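Local atomic coordinates of uncharacterized NTF2-like protein (Cytophaga hutchinsonii ATCC 33406, PDB entry 3F14), a protein that is of unknown function but has the NTF2-like fold of SnoaL-like domains, in which a curved sheet and helices commonly enclose a pocket. Residues Tyr7-His12 with Pro19-Cys24; Gln37-Lys42 with Ile46-Lys51; Leu61-Val66 with Val91-Ile96. One frame throughout, in Å; residues are numbered along the deposited sequence.

None of the three contacts is wholly buried: interactions 1 and 3 are partly buried, while interaction 2 lies at the surface. Interaction 1 packs helix 2-14 on the loop that follows it by van der Waals contacts, with no hydrogen bond across. Interaction 2 folds helix 42-57 back on the edge strand 37-40, mixing a helical backbone bond with an aromatic-aliphatic contact. Interaction 3 spans two strands of the sheet through a tyrosine hydroxyl. Side-chain hydrogen bonds tie interaction 1 to each of the others, through Tyr22 to interaction 2 and through Gln11 to interaction 3. Interactions 2 and 3 reach the same sheet on opposite sides of the chain's centre and do not touch.

Interaction 1 of 3, residues Tyr7-His12 with Pro19-Cys24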
loop_
_atom_site.group_PDB
_atom_site.type_symbol
_atom_site.label_atom_id
_atom_site.label_comp_id
_atom_site.label_asym_id
_atom_site.label_seq_id
_atom_site.Cartn_x
_atom_site.Cartn_y
_atom_site.Cartn_z
ATOM N N TYR A 7 16.837 0.125 -2.105
ATOM C CA TYR A 7 16.335 1.344 -1.473
ATOM C C TYR A 7 16.420 2.525 -2.435
ATOM O O TYR A 7 15.476 3.275 -2.594
ATOM C CB TYR A 7 17.134 1.632 -0.196
ATOM C CG TYR A 7 16.579 2.698 0.713
ATOM C CD1 TYR A 7 16.856 4.049 0.502
ATOM C CD2 TYR A 7 15.800 2.352 1.818
ATOM C CE1 TYR A 7 16.346 5.030 1.361
ATOM C CE2 TYR A 7 15.299 3.312 2.680
ATOM C CZ TYR A 7 15.567 4.650 2.449
ATOM O OH TYR A 7 15.063 5.592 3.311
ATOM N N SER A 8 17.574 2.694 -3.067
ATOM C CA SER A 8 17.771 3.801 -3.999
ATOM C C SER A 8 16.858 3.734 -5.237
ATOM O O SER A 8 16.275 4.730 -5.673
ATOM C CB SER A 8 19.234 3.815 -4.451
ATOM O OG SER A 8 19.440 4.974 -5.217
ATOM N N ILE A 9 16.762 2.548 -5.794
ATOM C CA ILE A 9 15.926 2.315 -6.975
ATOM C C ILE A 9 14.492 2.695 -6.660
ATOM O O ILE A 9 13.866 3.456 -7.400
ATOM C CB ILE A 9 15.949 0.842 -7.405
ATOM C CG1 ILE A 9 17.308 0.456 -7.983
ATOM C CG2 ILE A 9 14.870 0.577 -8.469
ATOM C CD1 ILE A 9 17.512 -1.029 -8.063
ATOM N N ALA A 10 13.981 2.187 -5.551
ATOM C CA ALA A 10 12.592 2.427 -5.138
ATOM C C ALA A 10 12.373 3.888 -4.863
ATOM O O ALA A 10 11.343 4.457 -5.230
ATOM C CB ALA A 10 12.232 1.570 -3.895
ATOM N N GLN A 11 13.294 4.535 -4.153
ATOM C CA GLN A 11 13.174 5.961 -3.904
ATOM C C GLN A 11 13.057 6.767 -5.184
ATOM O O GLN A 11 12.193 7.632 -5.286
ATOM C CB GLN A 11 14.365 6.474 -3.113
ATOM C CG GLN A 11 14.406 6.031 -1.654
ATOM C CD GLN A 11 13.407 6.768 -0.776
ATOM O OE1 GLN A 11 12.994 7.885 -1.094
ATOM N NE2 GLN A 11 13.041 6.153 0.365
ATOM N N HIS A 12 13.911 6.473 -6.165
ATOM C CA HIS A 12 13.857 7.183 -7.438
ATOM C C HIS A 12 12.562 6.952 -8.175
ATOM O O HIS A 12 11.911 7.893 -8.598
ATOM C CB HIS A 12 15.010 6.760 -8.343
ATOM C CG HIS A 12 16.299 7.447 -8.035
ATOM N ND1 HIS A 12 17.293 6.867 -7.272
ATOM C CD2 HIS A 12 16.751 8.669 -8.398
ATOM C CE1 HIS A 12 18.322 7.703 -7.197
ATOM N NE2 HIS A 12 18.017 8.802 -7.870
ATOM N N PRO A 19 13.425 7.747 -15.252
ATOM C CA PRO A 19 14.606 7.498 -16.117
ATOM C C PRO A 19 15.842 7.039 -15.356
ATOM O O PRO A 19 16.663 6.351 -15.932
ATOM C CB PRO A 19 14.814 8.835 -16.823
ATOM C CG PRO A 19 13.473 9.461 -16.800
ATOM C CD PRO A 19 12.879 9.094 -15.496
ATOM N N ALA A 20 15.984 7.402 -14.090
ATOM C CA ALA A 20 17.127 6.940 -13.281
ATOM C C ALA A 20 17.139 5.438 -13.069
ATOM O O ALA A 20 18.181 4.886 -12.717
ATOM C CB ALA A 20 17.164 7.672 -11.904
ATOM N N VAL A 21 16.011 4.757 -13.278
ATOM C CA VAL A 21 15.962 3.324 -12.974
ATOM C C VAL A 21 15.511 2.435 -14.125
ATOM O O VAL A 21 15.381 1.216 -13.947
ATOM C CB VAL A 21 15.124 3.036 -11.683
ATOM C CG1 VAL A 21 15.775 3.705 -10.484
ATOM C CG2 VAL A 21 13.710 3.526 -11.831
ATOM N N TYR A 22 15.302 2.995 -15.317
ATOM C CA TYR A 22 14.951 2.136 -16.466
ATOM C C TYR A 22 15.937 0.977 -16.687
ATOM O O TYR A 22 15.511 -0.139 -17.025
ATOM C CB TYR A 22 14.879 2.949 -17.753
ATOM C CG TYR A 22 13.779 3.980 -17.829
ATOM C CD1 TYR A 22 12.626 3.867 -17.083
ATOM C CD2 TYR A 22 13.891 5.043 -18.721
ATOM C CE1 TYR A 22 11.649 4.840 -17.170
ATOM C CE2 TYR A 22 12.903 5.996 -18.825
ATOM C CZ TYR A 22 11.793 5.879 -18.029
ATOM O OH TYR A 22 10.810 6.818 -18.110
ATOM N N ALA A 23 17.223 1.246 -16.497
ATOM C CA ALA A 23 18.269 0.207 -16.623
ATOM C C ALA A 23 18.142 -0.910 -15.569
ATOM O O ALA A 23 18.774 -1.949 -15.736
ATOM C CB ALA A 23 19.626 0.838 -16.545
ATOM N N CYS A 24 17.356 -0.702 -14.495
ATOM C CA CYS A 24 17.112 -1.699 -13.480
ATOM C C CYS A 24 15.841 -2.496 -13.729
ATOM O O CYS A 24 15.532 -3.375 -12.941
ATOM C CB CYS A 24 16.946 -1.001 -12.118
ATOM S SG CYS A 24 18.333 0.096 -11.736
#
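Ile9 and Val21 bring helix 2-14 and the loop behind it together, their CA atoms 6.1 Å apart, with His12 and Ala20 forming a second, slightly wider approach. Ile9 divides its side chain between two partners. With CG1 anti to the carbonyl carbon (chi1 -70°), the CG2 methyl lies anti to the backbone N and meets CG1 of Val21 at 3.8 Å, whereas the other branch runs to Cys24, whose SG lies 3.9 Å from both CG1 and CD1 of Ile9. The same Val21 CG1 methyl also rests 3.6 Å from the backbone O of Ile9 and against His12 CB, and so fits between one turn of the helix and the next. At the more exposed end, the Ala20 methyl approaches the His12 ring obliquely, its CB 3.7 Å from CD2. That ring is steadied from within the helix: His12 ND1 donates to Ser8 O (2.9 Å), which also accepts from the backbone N of His12 on the opposite face of the carbonyl plane. With an alanine in place of Ile9, Val21 CG1 would probably lose its methyl partner and the Cys24 sulfur its aliphatic neighbours, opening a gap between helix and loop. No hydrogen bond crosses between the segments, so the loop's hold on the helix rests here on van der Waals fit between aliphatic groups, a sulfur and the His12 side chain.

Interaction 2 of 3, residues Gln37-Lys42 with Ile46-Lys51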
loop_
_atom_site.group_PDB
_atom_site.type_symbol
_atom_site.label_atom_id
_atom_site.label_comp_id
_atom_site.label_asym_id
_atom_site.label_seq_id
_atom_site.Cartn_x
_atom_site.Cartn_y
_atom_site.Cartn_z
ATOM N N GLN A 37 -4.672 -0.080 -14.492
ATOM C CA GLN A 37 -4.201 -1.046 -15.478
ATOM C C GLN A 37 -2.906 -1.703 -15.076
ATOM O O GLN A 37 -2.205 -1.195 -14.232
ATOM C CB GLN A 37 -3.943 -0.348 -16.808
ATOM C CG GLN A 37 -2.809 0.647 -16.820
ATOM C CD GLN A 37 -2.806 1.451 -18.099
ATOM O OE1 GLN A 37 -2.255 1.000 -19.106
ATOM N NE2 GLN A 37 -3.396 2.632 -18.051
ATOM N N VAL A 38 -2.552 -2.762 -15.770
ATOM C CA VAL A 38 -1.262 -3.427 -15.712
ATOM C C VAL A 38 -0.501 -3.168 -17.018
ATOM O O VAL A 38 -1.026 -3.458 -18.102
ATOM C CB VAL A 38 -1.370 -4.937 -15.532
ATOM C CG1 VAL A 38 0.024 -5.498 -15.355
ATOM C CG2 VAL A 38 -2.261 -5.323 -14.315
ATOM N N VAL A 39 0.700 -2.592 -16.916
ATOM C CA VAL A 39 1.602 -2.343 -18.050
ATOM C C VAL A 39 2.672 -3.441 -17.974
ATOM O O VAL A 39 3.222 -3.658 -16.896
ATOM C CB VAL A 39 2.219 -0.960 -17.999
ATOM C CG1 VAL A 39 2.992 -0.632 -19.299
ATOM C CG2 VAL A 39 1.127 0.087 -17.737
ATOM N N LYS A 40 2.958 -4.118 -19.072
ATOM C CA LYS A 40 3.798 -5.304 -19.065
ATOM C C LYS A 40 4.937 -5.244 -20.089
ATOM O O LYS A 40 4.716 -4.953 -21.269
ATOM C CB LYS A 40 2.982 -6.538 -19.477
ATOM C CG LYS A 40 1.800 -6.786 -18.698
ATOM C CD LYS A 40 1.135 -8.100 -19.183
ATOM C CE LYS A 40 1.926 -9.288 -18.856
ATOM N NZ LYS A 40 1.029 -10.517 -18.860
ATOM N N GLY A 41 6.119 -5.650 -19.637
ATOM C CA GLY A 41 7.291 -5.699 -20.462
ATOM C C GLY A 41 8.117 -4.430 -20.408
ATOM O O GLY A 41 7.576 -3.345 -20.271
ATOM N N LYS A 42 9.431 -4.594 -20.537
ATOM C CA LYS A 42 10.341 -3.490 -20.363
ATOM C C LYS A 42 9.936 -2.329 -21.253
ATOM O O LYS A 42 9.676 -1.238 -20.752
ATOM C CB LYS A 42 11.771 -3.941 -20.619
ATOM C CG LYS A 42 12.818 -2.906 -20.328
ATOM C CD LYS A 42 14.198 -3.539 -20.360
ATOM C CE LYS A 42 15.279 -2.544 -20.095
ATOM N NZ LYS A 42 16.617 -3.095 -20.348
ATOM N N ILE A 46 8.639 1.343 -19.937
ATOM C CA ILE A 46 9.444 2.530 -20.180
ATOM C C ILE A 46 8.651 3.545 -20.990
ATOM O O ILE A 46 8.668 4.752 -20.664
ATOM C CB ILE A 46 10.805 2.173 -20.842
ATOM C CG1 ILE A 46 11.668 1.465 -19.803
ATOM C CG2 ILE A 46 11.503 3.442 -21.361
ATOM C CD1 ILE A 46 12.956 0.910 -20.389
ATOM N N ASP A 47 7.929 3.105 -21.996
ATOM C CA ASP A 47 7.170 4.046 -22.837
ATOM C C ASP A 47 6.083 4.712 -22.005
ATOM O O ASP A 47 5.819 5.914 -22.146
ATOM C CB ASP A 47 6.543 3.340 -24.064
ATOM C CG ASP A 47 7.550 2.982 -25.149
ATOM O OD1 ASP A 47 8.659 3.574 -25.217
ATOM O OD2 ASP A 47 7.167 2.159 -26.035
ATOM N N PHE A 48 5.444 3.946 -21.139
ATOM C CA PHE A 48 4.376 4.472 -20.279
ATOM C C PHE A 48 4.931 5.467 -19.290
ATOM O O PHE A 48 4.393 6.571 -19.121
ATOM C CB PHE A 48 3.713 3.312 -19.539
ATOM C CG PHE A 48 2.465 3.679 -18.762
ATOM C CD1 PHE A 48 1.220 3.614 -19.369
ATOM C CD2 PHE A 48 2.569 4.006 -17.445
ATOM C CE1 PHE A 48 0.083 3.923 -18.627
ATOM C CE2 PHE A 48 1.449 4.308 -16.721
ATOM C CZ PHE A 48 0.217 4.253 -17.325
ATOM N N CYS A 49 6.044 5.138 -18.659
ATOM C CA CYS A 49 6.720 6.074 -17.781
ATOM C C CYS A 49 7.109 7.325 -18.521
ATOM O O CYS A 49 6.994 8.441 -17.949
ATOM C CB CYS A 49 7.967 5.405 -17.180
ATOM S SG CYS A 49 7.632 4.152 -15.946
ATOM N N ASN A 50 7.668 7.233 -19.719
ATOM C CA ASN A 50 8.050 8.426 -20.476
ATOM C C ASN A 50 6.856 9.308 -20.805
ATOM O O ASN A 50 7.000 10.546 -20.841
ATOM C CB ASN A 50 8.871 8.063 -21.737
ATOM C CG ASN A 50 10.333 7.744 -21.401
ATOM O OD1 ASN A 50 10.868 8.246 -20.419
ATOM N ND2 ASN A 50 10.992 6.984 -22.248
ATOM N N LYS A 51 5.720 8.714 -21.151
ATOM C CA LYS A 51 4.505 9.496 -21.431
ATOM C C LYS A 51 4.099 10.299 -20.186
ATOM O O LYS A 51 3.717 11.478 -20.286
ATOM C CB LYS A 51 3.409 8.546 -21.896
ATOM C CG LYS A 51 2.035 9.110 -22.148
ATOM C CD LYS A 51 1.158 8.074 -22.878
ATOM C CE LYS A 51 -0.330 8.370 -22.772
ATOM N NZ LYS A 51 -0.624 9.843 -22.728
#
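Val39 and Phe48 supply the aromatic part of the contact. The CG2 methyl of Val39 sits over one face of the Phe48 ring, 3.9 Å from its centroid and only 11° off the ring normal, a CH-pi arrangement; the other methyl, CG1, touches Phe48 CB. Phe48 reaches the strand because its CG stands anti to the backbone N (chi1 -172°), which carries the ring along the strand toward Gln37. There the Gln37 amide arrives from the opposite direction and obliquely, with NE2 3.8 Å from Phe48 CE1 and the amide plane turned 66° from the ring. Ile33 of the adjacent strand 29-33 also touches Phe48. This is a strand-turn-helix unit of the NTF2-like fold, in which edge strand 37-40 passes directly into helix 42-57 and the helix doubles back across it. Gly41 occupies the N-cap position at the join, and its positive phi would force a side chain against the preceding carbonyl oxygen. The one hydrogen bond across the contact runs from Ile46 N to Lys42 O over 2.9 Å and is nearly straight, the first-turn bond of the helix. Aliphatic packing accompanies it: the side chains of Lys42 and Ile46 lie next to each other and point the same way, and in the Lys42 conformer described CD1 of Ile46 packs on CG of Lys42 at 3.8 Å. Ile46 also touches Tyr22 of the preceding loop.

Interaction 3 of 3, residues Leu61-Val66 with Val91-Ile96; sequences LTNDNV and VSYCDI
Tyr93 reaches across to Asn63 and Leu61 within the strongly twisted sheet of the NTF2-like fold, bridging strands that are not neighbours. Strand 72-82 runs between them, which accounts for the 9.0 Å separation of the two axes, and their N-to-C directions differ by 54°. Strand 60-68 carries a classic beta bulge, Asp64 and Asn65 lying opposite the single residue Glu76. The apolar contact is slight: Leu61 and Tyr93 cross at about a right angle, with CD2 of Leu61 4.1 Å from Tyr93 CE2. The polar part across the strands is a single hydrogen bond. With CG between the backbone N and the carbonyl carbon (chi1 58°), the Tyr93 ring is directed so that its hydroxyl comes near strand 60-68. The Asn63 amide is nearly perpendicular to that ring; with ND2 engaged by Gln11 of helix 2-14, it is probably fixed with OD1 toward the tyrosine. A bound Tris molecule, probably from the crystallisation liquor, lies about 3 Å from the Tyr93 side chain at nearest atoms and is hydrogen-bonded to Asp95 OD1, consistent with a pocket on this side of the sheet. Tyr93 OH donates to Asn63 OD1 at 2.7 Å, tilted 25° from the carbonyl plane.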
loop_
_atom_site.group_PDB
_atom_site.type_symbol
_atom_site.label_atom_id
_atom_site.label_comp_id
_atom_site.label_asym_id
_atom_site.label_seq_id
_atom_site.Cartn_x
_atom_site.Cartn_y
_atom_site.Cartn_z
ATOM N N LEU A 61 6.782 15.437 -5.384
ATOM C CA LEU A 61 6.610 14.130 -4.777
ATOM C C LEU A 61 7.500 13.985 -3.555
ATOM O O LEU A 61 8.669 14.361 -3.599
ATOM C CB LEU A 61 6.856 13.008 -5.787
ATOM C CG LEU A 61 5.860 12.954 -6.966
ATOM C CD1 LEU A 61 6.308 13.786 -8.198
ATOM C CD2 LEU A 61 5.594 11.494 -7.370
ATOM N N THR A 62 6.956 13.460 -2.471
ATOM C CA THR A 62 7.669 13.300 -1.212
ATOM C C THR A 62 7.437 11.893 -0.684
ATOM O O THR A 62 6.318 11.519 -0.406
ATOM C CB THR A 62 7.131 14.308 -0.178
ATOM O OG1 THR A 62 7.261 15.628 -0.728
ATOM C CG2 THR A 62 7.902 14.221 1.176
ATOM N N ASN A 63 8.499 11.115 -0.621
ATOM C CA ASN A 63 8.443 9.777 -0.045
ATOM C C ASN A 63 8.537 9.885 1.499
ATOM O O ASN A 63 9.410 10.579 2.018
ATOM C CB ASN A 63 9.579 8.925 -0.598
ATOM C CG ASN A 63 9.473 8.659 -2.089
ATOM O OD1 ASN A 63 8.379 8.686 -2.669
ATOM N ND2 ASN A 63 10.624 8.374 -2.710
ATOM N N ASP A 64 7.508 9.367 2.183
ATOM C CA ASP A 64 7.279 9.553 3.637
ATOM C C ASP A 64 7.743 8.389 4.541
ATOM O O ASP A 64 8.088 8.610 5.701
ATOM C CB ASP A 64 5.762 9.708 3.938
ATOM C CG ASP A 64 5.116 10.948 3.345
ATOM O OD1 ASP A 64 5.777 11.986 3.098
ATOM O OD2 ASP A 64 3.874 10.881 3.164
ATOM N N ASN A 65 7.684 7.147 4.047
ATOM C CA ASN A 65 7.887 5.953 4.892
ATOM C C ASN A 65 8.369 4.759 4.044
ATOM O O ASN A 65 8.029 4.727 2.853
ATOM C CB ASN A 65 6.562 5.619 5.587
ATOM C CG ASN A 65 6.681 4.485 6.591
ATOM O OD1 ASN A 65 7.585 4.475 7.435
ATOM N ND2 ASN A 65 5.736 3.537 6.533
ATOM N N VAL A 66 9.150 3.818 4.611
ATOM C CA VAL A 66 9.689 2.728 3.848
ATOM C C VAL A 66 9.637 1.458 4.695
ATOM O O VAL A 66 10.011 1.467 5.879
ATOM C CB VAL A 66 11.182 2.935 3.497
ATOM C CG1 VAL A 66 11.754 1.688 2.730
ATOM C CG2 VAL A 66 11.411 4.202 2.722
ATOM N N VAL A 91 -2.197 13.378 -4.152
ATOM C CA VAL A 91 -2.440 11.941 -4.294
ATOM C C VAL A 91 -1.532 11.261 -3.271
ATOM O O VAL A 91 -0.320 11.494 -3.280
ATOM C CB VAL A 91 -2.096 11.437 -5.677
ATOM C CG1 VAL A 91 -1.953 9.868 -5.704
ATOM C CG2 VAL A 91 -3.122 11.942 -6.693
ATOM N N SER A 92 -2.104 10.408 -2.417
ATOM C CA SER A 92 -1.372 9.603 -1.485
ATOM C C SER A 92 -1.076 8.276 -2.170
ATOM O O SER A 92 -2.009 7.643 -2.700
ATOM C CB SER A 92 -2.208 9.349 -0.228
ATOM O OG SER A 92 -2.381 10.557 0.526
ATOM N N TYR A 93 0.178 7.860 -2.173
ATOM C CA TYR A 93 0.564 6.620 -2.828
ATOM C C TYR A 93 1.297 5.638 -1.936
ATOM O O TYR A 93 1.992 5.995 -0.994
ATOM C CB TYR A 93 1.417 6.888 -4.125
ATOM C CG TYR A 93 2.682 7.676 -3.922
ATOM C CD1 TYR A 93 3.874 7.086 -3.464
ATOM C CD2 TYR A 93 2.720 9.026 -4.235
ATOM C CE1 TYR A 93 5.017 7.841 -3.283
ATOM C CE2 TYR A 93 3.877 9.761 -4.113
ATOM C CZ TYR A 93 5.024 9.191 -3.629
ATOM O OH TYR A 93 6.150 9.996 -3.477
ATOM N N CYS A 94 1.101 4.375 -2.271
ATOM C CA CYS A 94 1.845 3.278 -1.696
ATOM C C CYS A 94 2.342 2.431 -2.884
ATOM O O CYS A 94 1.541 1.868 -3.613
ATOM C CB CYS A 94 0.966 2.449 -0.761
ATOM S SG CYS A 94 1.859 1.015 -0.081
ATOM N N ASP A 95 3.664 2.374 -3.048
ATOM C CA ASP A 95 4.334 1.637 -4.123
ATOM C C ASP A 95 5.036 0.440 -3.542
ATOM O O ASP A 95 5.858 0.562 -2.628
ATOM C CB ASP A 95 5.339 2.509 -4.854
ATOM C CG ASP A 95 4.719 3.714 -5.536
ATOM O OD1 ASP A 95 3.595 3.639 -6.070
ATOM O OD2 ASP A 95 5.394 4.822 -5.576
ATOM N N ILE A 96 4.761 -0.739 -4.110
ATOM C CA ILE A 96 5.313 -2.007 -3.635
ATOM C C ILE A 96 6.193 -2.610 -4.735
ATOM O O ILE A 96 5.718 -2.818 -5.863
ATOM C CB ILE A 96 4.187 -3.007 -3.284
ATOM C CG1 ILE A 96 3.259 -2.410 -2.249
ATOM C CG2 ILE A 96 4.770 -4.363 -2.838
ATOM C CD1 ILE A 96 2.019 -3.282 -1.899
#